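Local atomic coordinates of diaminopimelate decarboxylase (Phaeodactylum tricornutum, PDB entry 7JPJ), a protein that probably catalyses, with pyridoxal 5'-phosphate and as a dimer, the decarboxylation of diaminopimelate to lysine, the last step of lysine biosynthesis. Residues A[249-252]-A[253-256]; A[354-358]-A[359-363]; A[427-430]-A[431-434]. One frame throughout, in Å; residues are numbered along the deposited sequence.

Interaction 1. Residues A[249-252]-A[253-256]; sequences TTDL and QKIG
Gln253 begins the turn by offering its backbone N to Asp251 OD1, a long and weak bond of 3.4 Å. Its CB also lies near that oxygen. Its amide turns elsewhere, and NE2 binds Ala46 O.

Lys254 folds back along Asp251. Its chain runs straight to CE and bends only at the last torsion (chi4 44°), which swings NZ onto the carboxylate. NZ meets OD2 of Asp251 at 2.9 Å in a salt bridge, from above the carboxylate plane and 43° out of it. CG and CD of Lys254 rest against the same carboxylate.

Ile255 N closes the first helical turn on Asp251 O at 3.1 Å, with the donor nearly in line with the carbonyl. Ile255 CD1 lies 3.6 Å from Thr250 CG2, and the two side chains cross at about a right angle. Thr250 OG1 is bound to Lys240 N. Pro210 and Trp213 of helix 210-222 also touch Ile255.

Gly256 N reaches Leu252 O in a weak bond of 3.0 Å.

Asp251 is thus the N-cap of helix 252-270, one of the helices of the TIM-barrel pyridoxal-binding domain.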
ATOM      1  N   THR A 249      -9.655   3.848  24.095  1.00 24.25           N
ATOM      2  CA  THR A 249     -10.655   4.212  23.101  1.00 24.45           C
ATOM      3  C   THR A 249     -11.379   5.472  23.558  1.00 25.25           C
ATOM      4  O   THR A 249     -11.693   5.625  24.741  1.00 26.01           O
ATOM      5  CB  THR A 249     -11.654   3.067  22.898  1.00 24.92           C
ATOM      6  OG1 THR A 249     -10.988   1.951  22.296  1.00 24.47           O
ATOM      7  CG2 THR A 249     -12.814   3.494  22.010  1.00 25.21           C
ATOM      8  N   THR A 250     -11.629   6.380  22.616  1.00 23.35           N
ATOM      9  CA  THR A 250     -12.303   7.629  22.946  1.00 24.23           C
ATOM     10  C   THR A 250     -13.696   7.358  23.502  1.00 25.27           C
ATOM     11  O   THR A 250     -14.470   6.587  22.929  1.00 25.22           O
ATOM     12  CB  THR A 250     -12.400   8.522  21.709  1.00 23.83           C
ATOM     13  OG1 THR A 250     -11.105   8.669  21.115  1.00 22.64           O
ATOM     14  CG2 THR A 250     -12.935   9.894  22.089  1.00 24.88           C
ATOM     15  N   ASP A 251     -14.009   7.989  24.631  1.00 22.97           N
ATOM     16  CA  ASP A 251     -15.347   7.936  25.212  1.00 23.94           C
ATOM     17  C   ASP A 251     -16.170   9.067  24.606  1.00 24.45           C
ATOM     18  O   ASP A 251     -15.968  10.239  24.942  1.00 25.33           O
ATOM     19  CB  ASP A 251     -15.282   8.047  26.733  1.00 24.70           C
ATOM     20  CG  ASP A 251     -16.544   7.536  27.415  1.00 25.38           C
ATOM     21  OD1 ASP A 251     -17.611   7.501  26.764  1.00 25.19           O
ATOM     22  OD2 ASP A 251     -16.468   7.167  28.606  1.00 25.97           O
ATOM     23  N   LEU A 252     -17.097   8.716  23.711  1.00 23.48           N
ATOM     24  CA  LEU A 252     -17.868   9.734  23.003  1.00 23.56           C
ATOM     25  C   LEU A 252     -18.771  10.523  23.943  1.00 24.70           C
ATOM     26  O   LEU A 252     -19.094  11.682  23.657  1.00 25.05           O
ATOM     27  CB  LEU A 252     -18.695   9.088  21.893  1.00 22.86           C
ATOM     28  CG  LEU A 252     -17.889   8.395  20.795  1.00 21.85           C
ATOM     29  CD1 LEU A 252     -18.791   7.980  19.644  1.00 21.17           C
ATOM     30  CD2 LEU A 252     -16.772   9.303  20.309  1.00 21.26           C
ATOM     31  N   GLN A 253     -19.187   9.926  25.060  1.00 22.05           N
ATOM     32  CA  GLN A 253     -20.013  10.659  26.012  1.00 22.97           C
ATOM     33  C   GLN A 253     -19.189  11.679  26.789  1.00 24.37           C
ATOM     34  O   GLN A 253     -19.681  12.768  27.108  1.00 25.28           O
ATOM     35  CB  GLN A 253     -20.706   9.688  26.966  1.00 23.94           C
ATOM     36  CG  GLN A 253     -21.642   8.705  26.282  1.00 23.77           C
ATOM     37  CD  GLN A 253     -22.805   9.392  25.593  1.00 23.47           C
ATOM     38  OE1 GLN A 253     -23.288  10.433  26.045  1.00 23.94           O
ATOM     39  NE2 GLN A 253     -23.266   8.809  24.491  1.00 22.81           N
ATOM     40  N   LYS A 254     -17.931  11.353  27.094  1.00 24.28           N
ATOM     41  CA  LYS A 254     -17.109  12.249  27.901  1.00 25.53           C
ATOM     42  C   LYS A 254     -16.608  13.441  27.095  1.00 25.90           C
ATOM     43  O   LYS A 254     -16.579  14.565  27.606  1.00 26.98           O
ATOM     44  CB  LYS A 254     -15.936  11.480  28.511  1.00 24.66           C
ATOM     45  CG  LYS A 254     -16.345  10.579  29.656  1.00 24.94           C
ATOM     46  CD  LYS A 254     -15.181   9.772  30.197  1.00 25.08           C
ATOM     47  CE  LYS A 254     -15.610   8.989  31.430  1.00 26.99           C
ATOM     48  NZ  LYS A 254     -16.944   8.356  31.220  1.00 26.87           N
ATOM     49  N   ILE A 255     -16.199  13.221  25.843  1.00 27.42           N
ATOM     50  CA  ILE A 255     -15.747  14.338  25.019  1.00 27.57           C
ATOM     51  C   ILE A 255     -16.905  15.037  24.323  1.00 27.82           C
ATOM     52  O   ILE A 255     -16.743  16.166  23.844  1.00 28.16           O
ATOM     53  CB  ILE A 255     -14.719  13.885  23.968  1.00 25.78           C
ATOM     54  CG1 ILE A 255     -15.395  13.036  22.892  1.00 24.85           C
ATOM     55  CG2 ILE A 255     -13.575  13.124  24.630  1.00 24.52           C
ATOM     56  CD1 ILE A 255     -14.662  13.025  21.574  1.00 23.43           C
ATOM     57  N   GLY A 256     -18.072  14.403  24.261  1.00 24.76           N
ATOM     58  CA  GLY A 256     -19.209  14.965  23.565  1.00 24.14           C
ATOM     59  C   GLY A 256     -19.899  16.098  24.297  1.00 25.29           C
ATOM     60  O   GLY A 256     -20.345  17.059  23.666  1.00 25.13           O
TER

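Interaction 2. Residues A[354-358]-A[359-363]; sequences GHCCE and SGDLM
Asp361 swings CG anti to its own N (chi1 -166°), which carries the carboxylate back over Gly354 and up to Cys356. The near-zero chi2 of 6° then sets OD2 at the backbone N of Cys356. The carboxylate so spans a tight loop that ends in a type I beta turn from Glu358 to Asp361. Asp361 N closes that turn on Glu358 O at 3.1 Å, coming from well above the carbonyl plane.

Cys356 N donates to Asp361 OD2 at 2.9 Å. The N meets the oxygen nearly along its C-O axis. Cys356 CB packs against the same OD2. The other oxygen, OD1, is held by Met316 N, so the carboxylate is fixed at both ends and its rotation is set. Putting an alanine here would probably leave the backbone N of Cys356 and of Met316 without their acceptor and let the loop shift. Asp361 CG also sits 3.5 Å from Gly354 CA.

Cys357, the predicted proton donor, lies in the middle of the loop as the centre of an inverse gamma turn. The loop faces the second subunit. There His355 ND1 binds Glu105 of that subunit, and Cys357 O makes a weak bond to its Lys60, the predicted cofactor lysine. This is consistent with an active site shared across the dimer, as in related decarboxylases.

Glu358 CG, anti to its backbone N (chi1 169°), rests 3.6 Å from Gly360 N, while its OE1 is bound by Tyr404 OH. At the open end of the loop, Gly354 N donates to Asp361 O at 2.9 Å, with the N-H pointing almost straight at the oxygen.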
ATOM      1  N   GLY A 354       4.410 -12.199   6.532  1.00 17.40           N
ATOM      2  CA  GLY A 354       3.477 -12.363   5.440  1.00 16.67           C
ATOM      3  C   GLY A 354       4.028 -13.217   4.308  1.00 17.78           C
ATOM      4  O   GLY A 354       5.206 -13.571   4.272  1.00 19.20           O
ATOM      5  N   HIS A 355       3.144 -13.534   3.361  1.00 16.39           N
ATOM      6  CA  HIS A 355       3.486 -14.416   2.253  1.00 16.85           C
ATOM      7  C   HIS A 355       4.176 -13.703   1.096  1.00 17.35           C
ATOM      8  O   HIS A 355       4.593 -14.373   0.144  1.00 17.92           O
ATOM      9  CB  HIS A 355       2.228 -15.132   1.743  1.00 16.83           C
ATOM     10  CG  HIS A 355       1.167 -14.209   1.224  1.00 16.68           C
ATOM     11  ND1 HIS A 355       0.031 -14.667   0.590  1.00 16.83           N
ATOM     12  CD2 HIS A 355       1.062 -12.859   1.251  1.00 16.55           C
ATOM     13  CE1 HIS A 355      -0.724 -13.639   0.246  1.00 16.77           C
ATOM     14  NE2 HIS A 355      -0.121 -12.530   0.635  1.00 16.60           N
ATOM     15  N   CYS A 356       4.311 -12.380   1.140  1.00 18.40           N
ATOM     16  CA  CYS A 356       4.973 -11.663   0.058  1.00 20.40           C
ATOM     17  C   CYS A 356       6.482 -11.824   0.155  1.00 21.37           C
ATOM     18  O   CYS A 356       7.058 -11.791   1.245  1.00 20.87           O
ATOM     19  CB  CYS A 356       4.612 -10.179   0.081  1.00 19.89           C
ATOM     20  SG  CYS A 356       2.866  -9.837  -0.146  1.00 18.83           S
ATOM     21  N   CYS A 357       7.124 -11.993  -1.000  1.00 22.91           N
ATOM     22  CA  CYS A 357       8.580 -12.106  -1.066  1.00 23.65           C
ATOM     23  C   CYS A 357       9.185 -10.709  -0.916  1.00 23.31           C
ATOM     24  O   CYS A 357       9.693 -10.100  -1.860  1.00 23.79           O
ATOM     25  CB  CYS A 357       9.001 -12.778  -2.366  1.00 24.42           C
ATOM     26  SG  CYS A 357      10.756 -13.195  -2.456  1.00 24.97           S
ATOM     27  N   GLU A 358       9.110 -10.196   0.310  1.00 23.16           N
ATOM     28  CA  GLU A 358       9.604  -8.859   0.615  1.00 22.59           C
ATOM     29  C   GLU A 358       9.965  -8.794   2.090  1.00 21.87           C
ATOM     30  O   GLU A 358       9.181  -9.233   2.936  1.00 21.19           O
ATOM     31  CB  GLU A 358       8.558  -7.798   0.270  1.00 22.15           C
ATOM     32  CG  GLU A 358       8.888  -6.414   0.789  1.00 21.56           C
ATOM     33  CD  GLU A 358       8.758  -5.354  -0.283  1.00 22.24           C
ATOM     34  OE1 GLU A 358       9.001  -5.675  -1.468  1.00 23.29           O
ATOM     35  OE2 GLU A 358       8.405  -4.204   0.061  1.00 21.65           O
ATOM     36  N   SER A 359      11.145  -8.243   2.394  1.00 22.61           N
ATOM     37  CA  SER A 359      11.622  -8.241   3.774  1.00 22.28           C
ATOM     38  C   SER A 359      10.696  -7.456   4.694  1.00 21.23           C
ATOM     39  O   SER A 359      10.547  -7.808   5.870  1.00 20.91           O
ATOM     40  CB  SER A 359      13.042  -7.676   3.842  1.00 22.79           C
ATOM     41  OG  SER A 359      13.244  -6.671   2.866  1.00 22.96           O
ATOM     42  N   GLY A 360      10.053  -6.409   4.181  1.00 22.96           N
ATOM     43  CA  GLY A 360       9.194  -5.588   5.011  1.00 21.87           C
ATOM     44  C   GLY A 360       7.832  -6.168   5.323  1.00 21.08           C
ATOM     45  O   GLY A 360       7.087  -5.557   6.096  1.00 20.38           O
ATOM     46  N   ASP A 361       7.483  -7.327   4.758  1.00 21.49           N
ATOM     47  CA  ASP A 361       6.162  -7.922   4.970  1.00 20.74           C
ATOM     48  C   ASP A 361       6.101  -8.565   6.359  1.00 20.45           C
ATOM     49  O   ASP A 361       6.032  -9.785   6.526  1.00 20.79           O
ATOM     50  CB  ASP A 361       5.841  -8.928   3.875  1.00 21.33           C
ATOM     51  CG  ASP A 361       4.374  -9.315   3.860  1.00 20.33           C
ATOM     52  OD1 ASP A 361       3.591  -8.707   4.623  1.00 19.26           O
ATOM     53  OD2 ASP A 361       4.002 -10.228   3.092  1.00 20.64           O
ATOM     54  N   LEU A 362       6.104  -7.705   7.369  1.00 20.98           N
ATOM     55  CA  LEU A 362       6.118  -8.118   8.763  1.00 21.04           C
ATOM     56  C   LEU A 362       4.766  -7.807   9.392  1.00 20.12           C
ATOM     57  O   LEU A 362       4.229  -6.709   9.204  1.00 19.58           O
ATOM     58  CB  LEU A 362       7.249  -7.409   9.512  1.00 21.67           C
ATOM     59  CG  LEU A 362       7.369  -7.579  11.023  1.00 21.91           C
ATOM     60  CD1 LEU A 362       7.428  -9.048  11.385  1.00 22.83           C
ATOM     61  CD2 LEU A 362       8.605  -6.851  11.512  1.00 22.47           C
ATOM     62  N   MET A 363       4.216  -8.772  10.128  1.00 22.24           N
ATOM     63  CA  MET A 363       2.904  -8.621  10.747  1.00 21.60           C
ATOM     64  C   MET A 363       2.969  -8.329  12.241  1.00 21.98           C
ATOM     65  O   MET A 363       1.944  -7.968  12.827  1.00 21.55           O
ATOM     66  CB  MET A 363       2.062  -9.880  10.515  1.00 21.48           C
ATOM     67  CG  MET A 363       1.631 -10.076   9.071  1.00 20.82           C
ATOM     68  SD  MET A 363       0.782  -8.632   8.401  1.00 20.13           S
ATOM     69  CE  MET A 363      -0.776  -9.352   7.877  1.00 19.17           C
TER

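Interaction 3. Residues A[427-430]-A[431-434]; sequences RQTL and SQIY. With SO4 (sulfate ion), chain E.
Ile433 N donates to Leu430 O at 3.0 Å in a short, weakly bonded helix that begins just after Thr429. The donor comes from above the carbonyl plane of Leu430.

The side chain of Gln432 carries most of the polar contact. Its CG stands anti to the carbonyl carbon (chi1 -79°), and the rest of the chain is extended, which sends the amide back to Thr429. OE1 takes the backbone N of Thr429 at 2.7 Å. That bond lies in the plane of the amide, and its N-H is almost straight. OE1 also accepts from Thr429 OG1 at 3.2 Å, from above the same plane. Two donors of one residue thus grip a single oxygen. In return Thr429 OG1 accepts a weak bond from Gln432 N. This reciprocal pair is a capping box, with Thr429 as the N-cap. NE2 of Gln432 binds Asn436 of the second subunit.

Gln428 CG lies 3.5 Å from Gln432 OE1, and its own OE1 is bound by Asn403 and by Glu409 N.

The apolar side is built on Leu430. Its CD1 is 4.1 Å from Ile433 CD1. Tyr434 CE2 comes equally near to Leu430 CG, the ring and the leucine meeting at a slant. Phe84 of the second subunit packs on Leu430, and Asp91 of that subunit binds Tyr434 OH.

At the start of the helix, Leu430 N donates to O2 of a sulfate ion at 3.0 Å. The ion probably came from the crystallisation liquor.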
ATOM      1  N   ARG A 427     -13.801 -14.145  -3.946  1.00 18.77           N
ATOM      2  CA  ARG A 427     -12.373 -14.020  -4.189  1.00 18.62           C
ATOM      3  C   ARG A 427     -12.113 -13.649  -5.642  1.00 18.80           C
ATOM      4  O   ARG A 427     -12.801 -14.116  -6.555  1.00 19.45           O
ATOM      5  CB  ARG A 427     -11.658 -15.326  -3.842  1.00 18.65           C
ATOM      6  CG  ARG A 427     -10.140 -15.267  -3.969  1.00 18.56           C
ATOM      7  CD  ARG A 427      -9.497 -16.602  -3.612  1.00 18.69           C
ATOM      8  NE  ARG A 427     -10.074 -17.182  -2.401  1.00 21.18           N
ATOM      9  CZ  ARG A 427      -9.682 -16.880  -1.167  1.00 24.68           C
ATOM     10  NH1 ARG A 427      -8.704 -16.005  -0.971  1.00 28.93           N
ATOM     11  NH2 ARG A 427     -10.268 -17.454  -0.128  1.00 18.92           N
ATOM     12  N   GLN A 428     -11.120 -12.793  -5.850  1.00 18.91           N
ATOM     13  CA  GLN A 428     -10.735 -12.398  -7.196  1.00 19.33           C
ATOM     14  C   GLN A 428     -10.009 -13.543  -7.896  1.00 19.33           C
ATOM     15  O   GLN A 428      -9.281 -14.316  -7.267  1.00 20.02           O
ATOM     16  CB  GLN A 428      -9.846 -11.156  -7.132  1.00 18.88           C
ATOM     17  CG  GLN A 428      -9.605 -10.461  -8.452  1.00 19.17           C
ATOM     18  CD  GLN A 428      -8.681  -9.275  -8.293  1.00 19.16           C
ATOM     19  OE1 GLN A 428      -7.808  -9.272  -7.429  1.00 19.90           O
ATOM     20  NE2 GLN A 428      -8.875  -8.254  -9.118  1.00 19.44           N
ATOM     21  N   THR A 429     -10.223 -13.666  -9.200  1.00 20.28           N
ATOM     22  CA  THR A 429      -9.505 -14.676  -9.958  1.00 20.56           C
ATOM     23  C   THR A 429      -8.207 -14.095 -10.498  1.00 20.67           C
ATOM     24  O   THR A 429      -8.030 -12.876 -10.584  1.00 20.62           O
ATOM     25  CB  THR A 429     -10.352 -15.222 -11.109  1.00 20.97           C
ATOM     26  OG1 THR A 429     -10.404 -14.258 -12.166  1.00 21.22           O
ATOM     27  CG2 THR A 429     -11.761 -15.526 -10.637  1.00 20.94           C
ATOM     28  N   LEU A 430      -7.287 -14.991 -10.858  1.00 20.09           N
ATOM     29  CA  LEU A 430      -5.997 -14.554 -11.379  1.00 21.57           C
ATOM     30  C   LEU A 430      -6.162 -13.727 -12.645  1.00 21.58           C
ATOM     31  O   LEU A 430      -5.542 -12.666 -12.787  1.00 22.47           O
ATOM     32  CB  LEU A 430      -5.101 -15.763 -11.639  1.00 20.68           C
ATOM     33  CG  LEU A 430      -3.735 -15.441 -12.246  1.00 22.97           C
ATOM     34  CD1 LEU A 430      -2.882 -14.661 -11.259  1.00 20.72           C
ATOM     35  CD2 LEU A 430      -3.029 -16.711 -12.696  1.00 23.38           C
ATOM     36  N   SER A 431      -7.001 -14.188 -13.576  1.00 20.92           N
ATOM     37  CA  SER A 431      -7.161 -13.481 -14.842  1.00 21.33           C
ATOM     38  C   SER A 431      -7.762 -12.091 -14.648  1.00 21.14           C
ATOM     39  O   SER A 431      -7.527 -11.199 -15.471  1.00 21.75           O
ATOM     40  CB  SER A 431      -8.014 -14.314 -15.802  1.00 21.75           C
ATOM     41  OG  SER A 431      -9.370 -13.899 -15.781  1.00 24.44           O
ATOM     42  N   GLN A 432      -8.521 -11.877 -13.569  1.00 20.72           N
ATOM     43  CA  GLN A 432      -9.064 -10.549 -13.295  1.00 20.62           C
ATOM     44  C   GLN A 432      -7.985  -9.537 -12.929  1.00 20.54           C
ATOM     45  O   GLN A 432      -8.215  -8.331 -13.061  1.00 20.68           O
ATOM     46  CB  GLN A 432     -10.089 -10.612 -12.165  1.00 20.25           C
ATOM     47  CG  GLN A 432     -11.461 -11.099 -12.579  1.00 20.42           C
ATOM     48  CD  GLN A 432     -12.355 -11.353 -11.385  1.00 20.09           C
ATOM     49  OE1 GLN A 432     -11.962 -12.037 -10.439  1.00 19.79           O
ATOM     50  NE2 GLN A 432     -13.558 -10.789 -11.413  1.00 20.22           N
ATOM     51  N   ILE A 433      -6.821 -10.000 -12.469  1.00 20.40           N
ATOM     52  CA  ILE A 433      -5.765  -9.086 -12.046  1.00 20.38           C
ATOM     53  C   ILE A 433      -5.192  -8.329 -13.241  1.00 20.91           C
ATOM     54  O   ILE A 433      -4.869  -7.139 -13.139  1.00 21.02           O
ATOM     55  CB  ILE A 433      -4.673  -9.855 -11.280  1.00 20.22           C
ATOM     56  CG1 ILE A 433      -5.282 -10.607 -10.094  1.00 19.76           C
ATOM     57  CG2 ILE A 433      -3.582  -8.912 -10.804  1.00 20.29           C
ATOM     58  CD1 ILE A 433      -4.275 -11.392  -9.283  1.00 19.67           C
ATOM     59  N   TYR A 434      -5.056  -8.994 -14.388  1.00 21.32           N
ATOM     60  CA  TYR A 434      -4.531  -8.360 -15.591  1.00 21.90           C
ATOM     61  C   TYR A 434      -5.558  -8.372 -16.719  1.00 22.28           C
ATOM     62  O   TYR A 434      -5.217  -8.511 -17.894  1.00 22.86           O
ATOM     63  CB  TYR A 434      -3.226  -9.017 -16.043  1.00 22.27           C
ATOM     64  CG  TYR A 434      -3.226 -10.533 -16.080  1.00 22.26           C
ATOM     65  CD1 TYR A 434      -3.636 -11.223 -17.214  1.00 22.67           C
ATOM     66  CD2 TYR A 434      -2.778 -11.273 -14.993  1.00 21.94           C
ATOM     67  CE1 TYR A 434      -3.624 -12.606 -17.256  1.00 22.76           C
ATOM     68  CE2 TYR A 434      -2.762 -12.657 -15.025  1.00 22.03           C
ATOM     69  CZ  TYR A 434      -3.184 -13.317 -16.160  1.00 22.44           C
ATOM     70  OH  TYR A 434      -3.168 -14.694 -16.194  1.00 22.62           O
TER
HETATM   71  S   SO4 E 503      -7.714 -18.771 -10.229  1.00 38.50           S
HETATM   72  O1  SO4 E 503      -8.178 -19.901  -9.424  1.00 38.50           O
HETATM   73  O2  SO4 E 503      -8.133 -17.525  -9.593  1.00 38.50           O
HETATM   74  O3  SO4 E 503      -6.254 -18.800 -10.325  1.00 38.50           O
HETATM   75  O4  SO4 E 503      -8.286 -18.863 -11.573  1.00 38.50           O

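Along the chain the three contacts follow in series, and none nests in or crosses another. Each joins adjoining residues, so each shapes a local turn. Interaction 1 ends the loop after strand 232-234 and starts helix 252-270 in the barrel domain. Interaction 2 comes in the loop that links strand 347-353 of the mixed sheet to strand 365-366. Interaction 3 lies near the C terminus, after strand 421-423. Interactions 1 and 3 sit on opposite sides of the chain's centre, with centres about 43 Å apart. Interactions 2 and 3 are closer, their nearest atoms about 8 Å apart. Both touch the second subunit, while 249-256 does not.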